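2,3-dihydroxybenzoate-AMP ligase (Bacillus subtilis, PDB 1MDB) belongs to the ANL clan of AMP-binding enzymes and holds adenosine monophosphate and 2,3-dihydroxy-benzoic acid in pockets of a single chain. Local coordinates at residues Ala43-Asn48 / Glu269-Thr274; Cys218-Ser223 / Val273-Leu278; His222-Leu227 / Leu244-Ala249. All coordinates share one frame; numbering follows the deposited sequence.

All three contacts lie around one mixed sheet within the AMP-binding region. Interaction 1 sets helix 261-271 against strand 42-46, and interaction 3 sets helix 242-248 against strand 225-228 from the opposite face. Interaction 2 joins the loop after helix 204-218 to strand 275-278, which neighbours strand 225-228. Its centre is about 6 Å from that of interaction 3 and about 12 Å from that of interaction 1. V273 and T274 belong to both interactions 1 and 2, whereas H222 and S223 belong to both 2 and 3. The ligand 2,3-dihydroxy-benzoic acid lies about 9 Å from the side chain of Y226 and about 12 Å from that of I275.

Interaction 1: Ala43-Asn48 / Glu269-Thr274; sequences AITCGN and EREKVT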
loop_
_atom_site.group_PDB
_atom_site.type_symbol
_atom_site.label_atom_id
_atom_site.label_comp_id
_atom_site.label_asym_id
_atom_site.label_seq_id
_atom_site.Cartn_x
_atom_site.Cartn_y
_atom_site.Cartn_z
ATOM N N ALA A 43 -13.219 1.076 -18.388
ATOM C CA ALA A 43 -11.984 1.116 -17.603
ATOM C C ALA A 43 -12.282 1.113 -16.117
ATOM O O ALA A 43 -11.557 0.503 -15.326
ATOM C CB ALA A 43 -11.175 2.365 -17.957
ATOM N N ILE A 44 -13.361 1.790 -15.747
ATOM C CA ILE A 44 -13.744 1.907 -14.354
ATOM C C ILE A 44 -15.225 1.666 -14.117
ATOM O O ILE A 44 -16.072 2.173 -14.852
ATOM C CB ILE A 44 -13.417 3.313 -13.836
ATOM C CG1 ILE A 44 -11.934 3.607 -14.050
ATOM C CG2 ILE A 44 -13.831 3.442 -12.386
ATOM C CD1 ILE A 44 -11.604 5.081 -13.970
ATOM N N THR A 45 -15.526 0.902 -13.078
ATOM C CA THR A 45 -16.898 0.612 -12.705
ATOM C C THR A 45 -17.100 1.001 -11.251
ATOM O O THR A 45 -16.278 0.676 -10.394
ATOM C CB THR A 45 -17.218 -0.873 -12.869
ATOM O OG1 THR A 45 -17.205 -1.204 -14.259
ATOM C CG2 THR A 45 -18.579 -1.193 -12.273
ATOM N N CYS A 46 -18.196 1.695 -10.975
ATOM C CA CYS A 46 -18.492 2.131 -9.618
ATOM C C CYS A 46 -20.006 2.139 -9.439
ATOM O O CYS A 46 -20.699 3.016 -9.964
ATOM C CB CYS A 46 -17.919 3.529 -9.383
ATOM S SG CYS A 46 -18.010 4.064 -7.681
ATOM N N GLY A 47 -20.519 1.163 -8.696
ATOM C CA GLY A 47 -21.955 1.076 -8.518
ATOM C C GLY A 47 -22.528 0.791 -9.895
ATOM O O GLY A 47 -22.087 -0.142 -10.573
ATOM N N ASN A 48 -23.486 1.605 -10.330
ATOM C CA ASN A 48 -24.104 1.422 -11.642
ATOM C C ASN A 48 -23.449 2.250 -12.745
ATOM O O ASN A 48 -23.842 2.155 -13.904
ATOM C CB ASN A 48 -25.597 1.762 -11.574
ATOM C CG ASN A 48 -26.425 0.637 -10.975
ATOM O OD1 ASN A 48 -27.550 0.853 -10.515
ATOM N ND2 ASN A 48 -25.880 -0.575 -10.994
ATOM N N GLU A 269 -19.300 -11.283 -7.309
ATOM C CA GLU A 269 -20.228 -12.137 -8.047
ATOM C C GLU A 269 -20.921 -11.382 -9.188
ATOM O O GLU A 269 -21.023 -11.887 -10.307
ATOM C CB GLU A 269 -21.282 -12.719 -7.100
ATOM C CG GLU A 269 -22.543 -13.199 -7.814
ATOM C CD GLU A 269 -23.435 -14.042 -6.929
ATOM O OE1 GLU A 269 -23.585 -13.715 -5.731
ATOM O OE2 GLU A 269 -23.998 -15.032 -7.444
ATOM N N ARG A 270 -21.397 -10.174 -8.901
ATOM C CA ARG A 270 -22.083 -9.384 -9.914
ATOM C C ARG A 270 -21.165 -8.992 -11.067
ATOM O O ARG A 270 -21.502 -9.198 -12.230
ATOM C CB ARG A 270 -22.694 -8.121 -9.291
ATOM C CG ARG A 270 -23.347 -7.201 -10.312
ATOM C CD ARG A 270 -23.990 -5.987 -9.664
ATOM N NE ARG A 270 -24.457 -5.040 -10.676
ATOM C CZ ARG A 270 -25.144 -3.929 -10.420
ATOM N NH1 ARG A 270 -25.463 -3.602 -9.172
ATOM N NH2 ARG A 270 -25.514 -3.138 -11.417
ATOM N N GLU A 271 -19.999 -8.441 -10.747
ATOM C CA GLU A 271 -19.057 -8.009 -11.776
ATOM C C GLU A 271 -18.093 -9.088 -12.240
ATOM O O GLU A 271 -17.338 -8.888 -13.197
ATOM C CB GLU A 271 -18.251 -6.818 -11.267
ATOM C CG GLU A 271 -19.106 -5.654 -10.846
ATOM C CD GLU A 271 -20.000 -5.168 -11.975
ATOM O OE1 GLU A 271 -19.567 -5.222 -13.148
ATOM O OE2 GLU A 271 -21.128 -4.724 -11.687
ATOM N N LYS A 272 -18.106 -10.224 -11.556
ATOM C CA LYS A 272 -17.209 -11.327 -11.900
ATOM C C LYS A 272 -15.738 -10.927 -11.839
ATOM O O LYS A 272 -14.993 -11.062 -12.806
ATOM C CB LYS A 272 -17.562 -11.889 -13.281
ATOM C CG LYS A 272 -18.664 -12.930 -13.203
ATOM C CD LYS A 272 -19.305 -13.206 -14.539
ATOM C CE LYS A 272 -20.433 -14.202 -14.352
ATOM N NZ LYS A 272 -21.280 -13.840 -13.170
ATOM N N VAL A 273 -15.335 -10.434 -10.675
ATOM C CA VAL A 273 -13.959 -10.027 -10.437
ATOM C C VAL A 273 -13.008 -11.224 -10.534
ATOM O O VAL A 273 -13.280 -12.290 -9.983
ATOM C CB VAL A 273 -13.817 -9.406 -9.036
ATOM C CG1 VAL A 273 -12.395 -8.915 -8.833
ATOM C CG2 VAL A 273 -14.821 -8.273 -8.860
ATOM N N THR A 274 -11.892 -11.035 -11.231
ATOM C CA THR A 274 -10.888 -12.081 -11.404
ATOM C C THR A 274 -9.704 -11.929 -10.447
ATOM O O THR A 274 -8.892 -12.847 -10.301
ATOM C CB THR A 274 -10.322 -12.075 -12.828
ATOM O OG1 THR A 274 -9.654 -10.830 -13.073
ATOM C CG2 THR A 274 -11.442 -12.281 -13.845
#
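The C-terminal end of helix 261-271 packs against strand 42-46 of the mixed sheet, where T45, which is buried, meets the partly exposed E271. The methyl CG2 of T45 lies 4.2 Å from CD of E271, a van der Waals touch of a methyl on the carboxylate carbon. A beta-branched threonine suits this strand position because its two branches divide the work, the methyl meeting the glutamate and the hydroxyl taking polar partners: OG1 of T45 is hydrogen-bonded to H50 and to NH1 of R252. The same NH1 forms a salt bridge with OE1 of E271, so one arginine ties the two residues together from the adjoining strand. Two successive bends, chi1 -57° and chi2 -57°, fold the glutamate back. Its OE2 stands 3.5 Å from NE of R270, well out of the guanidinium plane, so this second pairing rests on charge alone. R270 runs fully extended toward the hairpin, where N48 lies at its guanidinium edge, near the plane. The two side chains cross at about a right angle, with their flat groups 59° apart. Beyond the helix, K272 takes positive phi, and the chain turns off toward strand 275-278. On the other side, G47 and N48 link strands 42-46 and 49-52 through a type II' turn, whose first corner, with its positive phi, suits glycine. A43 and I44 both face W51 in a classic beta bulge. Here a two-residue beta hairpin borders the helix of a beta-alpha-beta crossover between parallel strands 252-255 and 275-278.

Interaction 2: Cys218-Ser223 / Val273-Leu278; sequences CWLDHS and VTITAL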
loop_
_atom_site.group_PDB
_atom_site.type_symbol
_atom_site.label_atom_id
_atom_site.label_comp_id
_atom_site.label_asym_id
_atom_site.label_seq_id
_atom_site.Cartn_x
_atom_site.Cartn_y
_atom_site.Cartn_z
ATOM N N CYS A 218 1.861 -10.540 -12.830
ATOM C CA CYS A 218 0.522 -10.884 -12.362
ATOM C C CYS A 218 -0.456 -11.339 -13.459
ATOM O O CYS A 218 -1.632 -11.583 -13.195
ATOM C CB CYS A 218 -0.065 -9.697 -11.578
ATOM S SG CYS A 218 0.882 -9.274 -10.068
ATOM N N TRP A 219 0.041 -11.449 -14.687
ATOM C CA TRP A 219 -0.759 -11.900 -15.822
ATOM C C TRP A 219 -2.019 -11.073 -16.106
ATOM O O TRP A 219 -3.063 -11.635 -16.434
ATOM C CB TRP A 219 -1.157 -13.377 -15.631
ATOM C CG TRP A 219 0.006 -14.322 -15.469
ATOM C CD1 TRP A 219 1.331 -14.022 -15.594
ATOM C CD2 TRP A 219 -0.057 -15.715 -15.124
ATOM N NE1 TRP A 219 2.099 -15.137 -15.343
ATOM C CE2 TRP A 219 1.271 -16.190 -15.052
ATOM C CE3 TRP A 219 -1.109 -16.608 -14.869
ATOM C CZ2 TRP A 219 1.577 -17.518 -14.729
ATOM C CZ3 TRP A 219 -0.805 -17.931 -14.550
ATOM C CH2 TRP A 219 0.531 -18.370 -14.484
ATOM N N LEU A 220 -1.934 -9.752 -15.991
ATOM C CA LEU A 220 -3.105 -8.922 -16.258
ATOM C C LEU A 220 -3.311 -8.710 -17.757
ATOM O O LEU A 220 -2.346 -8.572 -18.514
ATOM C CB LEU A 220 -2.975 -7.545 -15.593
ATOM C CG LEU A 220 -2.862 -7.427 -14.072
ATOM C CD1 LEU A 220 -3.059 -5.959 -13.683
ATOM C CD2 LEU A 220 -3.904 -8.307 -13.391
ATOM N N ASP A 221 -4.569 -8.683 -18.185
ATOM C CA ASP A 221 -4.877 -8.442 -19.587
ATOM C C ASP A 221 -6.274 -7.878 -19.752
ATOM O O ASP A 221 -6.924 -7.507 -18.776
ATOM C CB ASP A 221 -4.734 -9.721 -20.419
ATOM C CG ASP A 221 -5.634 -10.836 -19.942
ATOM O OD1 ASP A 221 -6.725 -10.550 -19.404
ATOM O OD2 ASP A 221 -5.255 -12.013 -20.131
ATOM N N HIS A 222 -6.740 -7.821 -20.994
ATOM C CA HIS A 222 -8.066 -7.287 -21.272
ATOM C C HIS A 222 -9.157 -7.976 -20.458
ATOM O O HIS A 222 -10.201 -7.386 -20.191
ATOM C CB HIS A 222 -8.390 -7.407 -22.769
ATOM C CG HIS A 222 -8.508 -8.815 -23.258
ATOM N ND1 HIS A 222 -7.439 -9.685 -23.287
ATOM C CD2 HIS A 222 -9.565 -9.500 -23.754
ATOM C CE1 HIS A 222 -7.831 -10.844 -23.783
ATOM N NE2 HIS A 222 -9.117 -10.759 -24.075
ATOM N N SER A 223 -8.920 -9.218 -20.050
ATOM C CA SER A 223 -9.931 -9.946 -19.284
ATOM C C SER A 223 -9.865 -9.735 -17.786
ATOM O O SER A 223 -10.668 -10.287 -17.039
ATOM C CB SER A 223 -9.861 -11.444 -19.585
ATOM O OG SER A 223 -10.848 -11.795 -20.538
ATOM N N VAL A 273 -15.335 -10.434 -10.675
ATOM C CA VAL A 273 -13.959 -10.027 -10.437
ATOM C C VAL A 273 -13.008 -11.224 -10.534
ATOM O O VAL A 273 -13.280 -12.290 -9.983
ATOM C CB VAL A 273 -13.817 -9.406 -9.036
ATOM C CG1 VAL A 273 -12.395 -8.915 -8.833
ATOM C CG2 VAL A 273 -14.821 -8.273 -8.860
ATOM N N THR A 274 -11.892 -11.035 -11.231
ATOM C CA THR A 274 -10.888 -12.081 -11.404
ATOM C C THR A 274 -9.704 -11.929 -10.447
ATOM O O THR A 274 -8.892 -12.847 -10.301
ATOM C CB THR A 274 -10.322 -12.075 -12.828
ATOM O OG1 THR A 274 -9.654 -10.830 -13.073
ATOM C CG2 THR A 274 -11.442 -12.281 -13.845
ATOM N N ILE A 275 -9.600 -10.770 -9.801
ATOM C CA ILE A 275 -8.491 -10.525 -8.877
ATOM C C ILE A 275 -8.735 -9.354 -7.926
ATOM O O ILE A 275 -9.309 -8.338 -8.323
ATOM C CB ILE A 275 -7.185 -10.238 -9.652
ATOM C CG1 ILE A 275 -6.053 -9.907 -8.670
ATOM C CG2 ILE A 275 -7.412 -9.093 -10.638
ATOM C CD1 ILE A 275 -4.721 -9.552 -9.334
ATOM N N THR A 276 -8.308 -9.510 -6.672
ATOM C CA THR A 276 -8.435 -8.450 -5.680
ATOM C C THR A 276 -7.252 -8.514 -4.708
ATOM O O THR A 276 -6.509 -9.507 -4.671
ATOM C CB THR A 276 -9.779 -8.535 -4.922
ATOM O OG1 THR A 276 -9.953 -7.353 -4.133
ATOM C CG2 THR A 276 -9.826 -9.747 -4.019
ATOM N N ALA A 277 -7.059 -7.455 -3.930
ATOM C CA ALA A 277 -5.931 -7.415 -3.008
ATOM C C ALA A 277 -6.342 -7.039 -1.597
ATOM O O ALA A 277 -7.084 -6.074 -1.389
ATOM C CB ALA A 277 -4.878 -6.442 -3.523
ATOM N N LEU A 278 -5.848 -7.812 -0.634
ATOM C CA LEU A 278 -6.148 -7.590 0.773
ATOM C C LEU A 278 -4.846 -7.500 1.570
ATOM O O LEU A 278 -3.753 -7.760 1.048
ATOM C CB LEU A 278 -6.971 -8.756 1.343
ATOM C CG LEU A 278 -8.011 -9.464 0.456
ATOM C CD1 LEU A 278 -8.594 -10.655 1.216
ATOM C CD2 LEU A 278 -9.122 -8.488 0.033
#
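A chi1 of 63° in T274 sets OG1 between the backbone N and the carbonyl carbon and turns CG2 toward S223. That methyl lies 3.8 Å from the carbonyl O of S223, while OG1 is engaged by the backbone N of V225. In I275, chi1 of 177°, with chi2 also anti, stretches the chain to its full length, bringing CD1 within 4.3 Å of CD2 of L220. Leucine and isoleucine suit this buried spot: both end in methyls that can meet without needing polar partners, and P241 also packs on L220. The loop itself is shaped locally. W219 closes helix 204-218 in a Schellman motif with positive phi, and D221 forms an Asx turn. Its OD1 accepts from the backbone N of S223 over 2.6 Å, from above the carboxylate plane, with an N-H...O angle of 138°. With no hydrogen bond between residues 218-223 and 273-278, they meet by one apolar and one methyl-to-carbonyl van der Waals touch, beside strand 225-228, which continues from the loop and whose V225 and L227 bond to the backbone of T274 and I275. The contact itself is van der Waals in nature, with little directionality; the directional bonds are those of the neighbouring strands.

Interaction 3: His222-Leu227 / Leu244-Ala249; sequences HSTVYL and LGVLYA
V246 reaches Y226 and T224 with its two methyls, one to each. CG2 comes to 3.4 Å from CB of Y226, a close carbon-carbon approach, and stays 3.7 Å from CG, so it sits at the root of the ring and oblique to it. The other methyl, CG1, lies 4.2 Å from CG2 of T224. V246 directs its branches this way with CG1 anti to the backbone N (chi1 178°), which leaves CG2 beside that N. A short branched valine suits a helix surface laid close to a strand, and the CB and ring root of tyrosine give the methyl a carbon surface. The end of the tyrosine side chain leads away from residues 244-249; 2,3-dihydroxy-benzoic acid is bound about 9 Å from that side chain. Helices 235-239 and 242-248 form the crossover between parallel strands 225-228 and 252-255, a beta-alpha-beta connection in the mixed sheet of the AMP-binding region. T224 and Y226 face this helical layer, whereas V225 points to the other face. Further out, L220 and V253 also pack on V246, and I275 touches both T224 and Y226. The hydroxyl of T224 is hydrogen-bonded to the backbone N of D221, which steadies the loop entering the strand. Backbone bonds from Y226 to R252 and V254 hold its strand in place. At the helix end, N of A249 still bonds to O of G245 at 3.1 Å, and L220 packs on A249 as well.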
loop_
_atom_site.group_PDB
_atom_site.type_symbol
_atom_site.label_atom_id
_atom_site.label_comp_id
_atom_site.label_asym_id
_atom_site.label_seq_id
_atom_site.Cartn_x
_atom_site.Cartn_y
_atom_site.Cartn_z
ATOM N N HIS A 222 -6.740 -7.821 -20.994
ATOM C CA HIS A 222 -8.066 -7.287 -21.272
ATOM C C HIS A 222 -9.157 -7.976 -20.458
ATOM O O HIS A 222 -10.201 -7.386 -20.191
ATOM C CB HIS A 222 -8.390 -7.407 -22.769
ATOM C CG HIS A 222 -8.508 -8.815 -23.258
ATOM N ND1 HIS A 222 -7.439 -9.685 -23.287
ATOM C CD2 HIS A 222 -9.565 -9.500 -23.754
ATOM C CE1 HIS A 222 -7.831 -10.844 -23.783
ATOM N NE2 HIS A 222 -9.117 -10.759 -24.075
ATOM N N SER A 223 -8.920 -9.218 -20.050
ATOM C CA SER A 223 -9.931 -9.946 -19.284
ATOM C C SER A 223 -9.865 -9.735 -17.786
ATOM O O SER A 223 -10.668 -10.287 -17.039
ATOM C CB SER A 223 -9.861 -11.444 -19.585
ATOM O OG SER A 223 -10.848 -11.795 -20.538
ATOM N N THR A 224 -8.905 -8.935 -17.346
ATOM C CA THR A 224 -8.759 -8.662 -15.929
ATOM C C THR A 224 -9.874 -7.776 -15.386
ATOM O O THR A 224 -10.181 -6.730 -15.950
ATOM C CB THR A 224 -7.418 -7.955 -15.641
ATOM O OG1 THR A 224 -6.334 -8.829 -15.983
ATOM C CG2 THR A 224 -7.328 -7.561 -14.164
ATOM N N VAL A 225 -10.502 -8.223 -14.304
ATOM C CA VAL A 225 -11.524 -7.435 -13.632
ATOM C C VAL A 225 -10.987 -7.341 -12.200
ATOM O O VAL A 225 -11.118 -8.275 -11.408
ATOM C CB VAL A 225 -12.905 -8.122 -13.609
ATOM C CG1 VAL A 225 -13.928 -7.168 -13.024
ATOM C CG2 VAL A 225 -13.323 -8.535 -15.021
ATOM N N TYR A 226 -10.353 -6.220 -11.887
ATOM C CA TYR A 226 -9.763 -6.018 -10.572
ATOM C C TYR A 226 -10.677 -5.216 -9.664
ATOM O O TYR A 226 -11.154 -4.140 -10.036
ATOM C CB TYR A 226 -8.422 -5.296 -10.726
ATOM C CG TYR A 226 -7.735 -4.918 -9.429
ATOM C CD1 TYR A 226 -6.636 -5.640 -8.957
ATOM C CD2 TYR A 226 -8.160 -3.806 -8.692
ATOM C CE1 TYR A 226 -5.971 -5.256 -7.777
ATOM C CE2 TYR A 226 -7.511 -3.422 -7.519
ATOM C CZ TYR A 226 -6.418 -4.145 -7.069
ATOM O OH TYR A 226 -5.775 -3.746 -5.914
ATOM N N LEU A 227 -10.927 -5.753 -8.473
ATOM C CA LEU A 227 -11.754 -5.071 -7.486
ATOM C C LEU A 227 -10.842 -4.271 -6.554
ATOM O O LEU A 227 -9.928 -4.835 -5.921
ATOM C CB LEU A 227 -12.527 -6.078 -6.640
ATOM C CG LEU A 227 -13.339 -5.467 -5.497
ATOM C CD1 LEU A 227 -14.511 -4.676 -6.081
ATOM C CD2 LEU A 227 -13.844 -6.576 -4.569
ATOM N N LEU A 244 -3.891 1.173 -11.362
ATOM C CA LEU A 244 -3.092 1.709 -12.455
ATOM C C LEU A 244 -2.479 0.594 -13.297
ATOM O O LEU A 244 -2.312 0.744 -14.509
ATOM C CB LEU A 244 -1.993 2.638 -11.914
ATOM C CG LEU A 244 -2.520 3.867 -11.150
ATOM C CD1 LEU A 244 -1.367 4.818 -10.900
ATOM C CD2 LEU A 244 -3.630 4.583 -11.962
ATOM N N GLY A 245 -2.124 -0.517 -12.661
ATOM C CA GLY A 245 -1.568 -1.625 -13.421
ATOM C C GLY A 245 -2.651 -2.181 -14.337
ATOM O O GLY A 245 -2.395 -2.519 -15.492
ATOM N N VAL A 246 -3.871 -2.253 -13.814
ATOM C CA VAL A 246 -5.014 -2.762 -14.569
ATOM C C VAL A 246 -5.341 -1.879 -15.781
ATOM O O VAL A 246 -5.763 -2.382 -16.821
ATOM C CB VAL A 246 -6.266 -2.902 -13.647
ATOM C CG1 VAL A 246 -7.479 -3.390 -14.442
ATOM C CG2 VAL A 246 -5.964 -3.890 -12.525
ATOM N N LEU A 247 -5.131 -0.572 -15.660
ATOM C CA LEU A 247 -5.410 0.331 -16.772
ATOM C C LEU A 247 -4.273 0.195 -17.773
ATOM O O LEU A 247 -4.464 0.368 -18.968
ATOM C CB LEU A 247 -5.491 1.792 -16.304
ATOM C CG LEU A 247 -6.494 2.224 -15.231
ATOM C CD1 LEU A 247 -6.386 3.731 -15.057
ATOM C CD2 LEU A 247 -7.910 1.840 -15.609
ATOM N N TYR A 248 -3.081 -0.116 -17.270
ATOM C CA TYR A 248 -1.921 -0.283 -18.132
ATOM C C TYR A 248 -2.173 -1.443 -19.088
ATOM O O TYR A 248 -1.829 -1.375 -20.269
ATOM C CB TYR A 248 -0.670 -0.587 -17.298
ATOM C CG TYR A 248 0.600 -0.753 -18.121
ATOM C CD1 TYR A 248 1.505 0.302 -18.269
ATOM C CD2 TYR A 248 0.882 -1.959 -18.767
ATOM C CE1 TYR A 248 2.658 0.160 -19.038
ATOM C CE2 TYR A 248 2.032 -2.116 -19.536
ATOM C CZ TYR A 248 2.918 -1.055 -19.666
ATOM O OH TYR A 248 4.073 -1.221 -20.399
ATOM N N ALA A 249 -2.774 -2.503 -18.562
ATOM C CA ALA A 249 -3.048 -3.711 -19.333
ATOM C C ALA A 249 -4.365 -3.709 -20.093
ATOM O O ALA A 249 -4.685 -4.686 -20.764
ATOM C CB ALA A 249 -2.992 -4.935 -18.413
#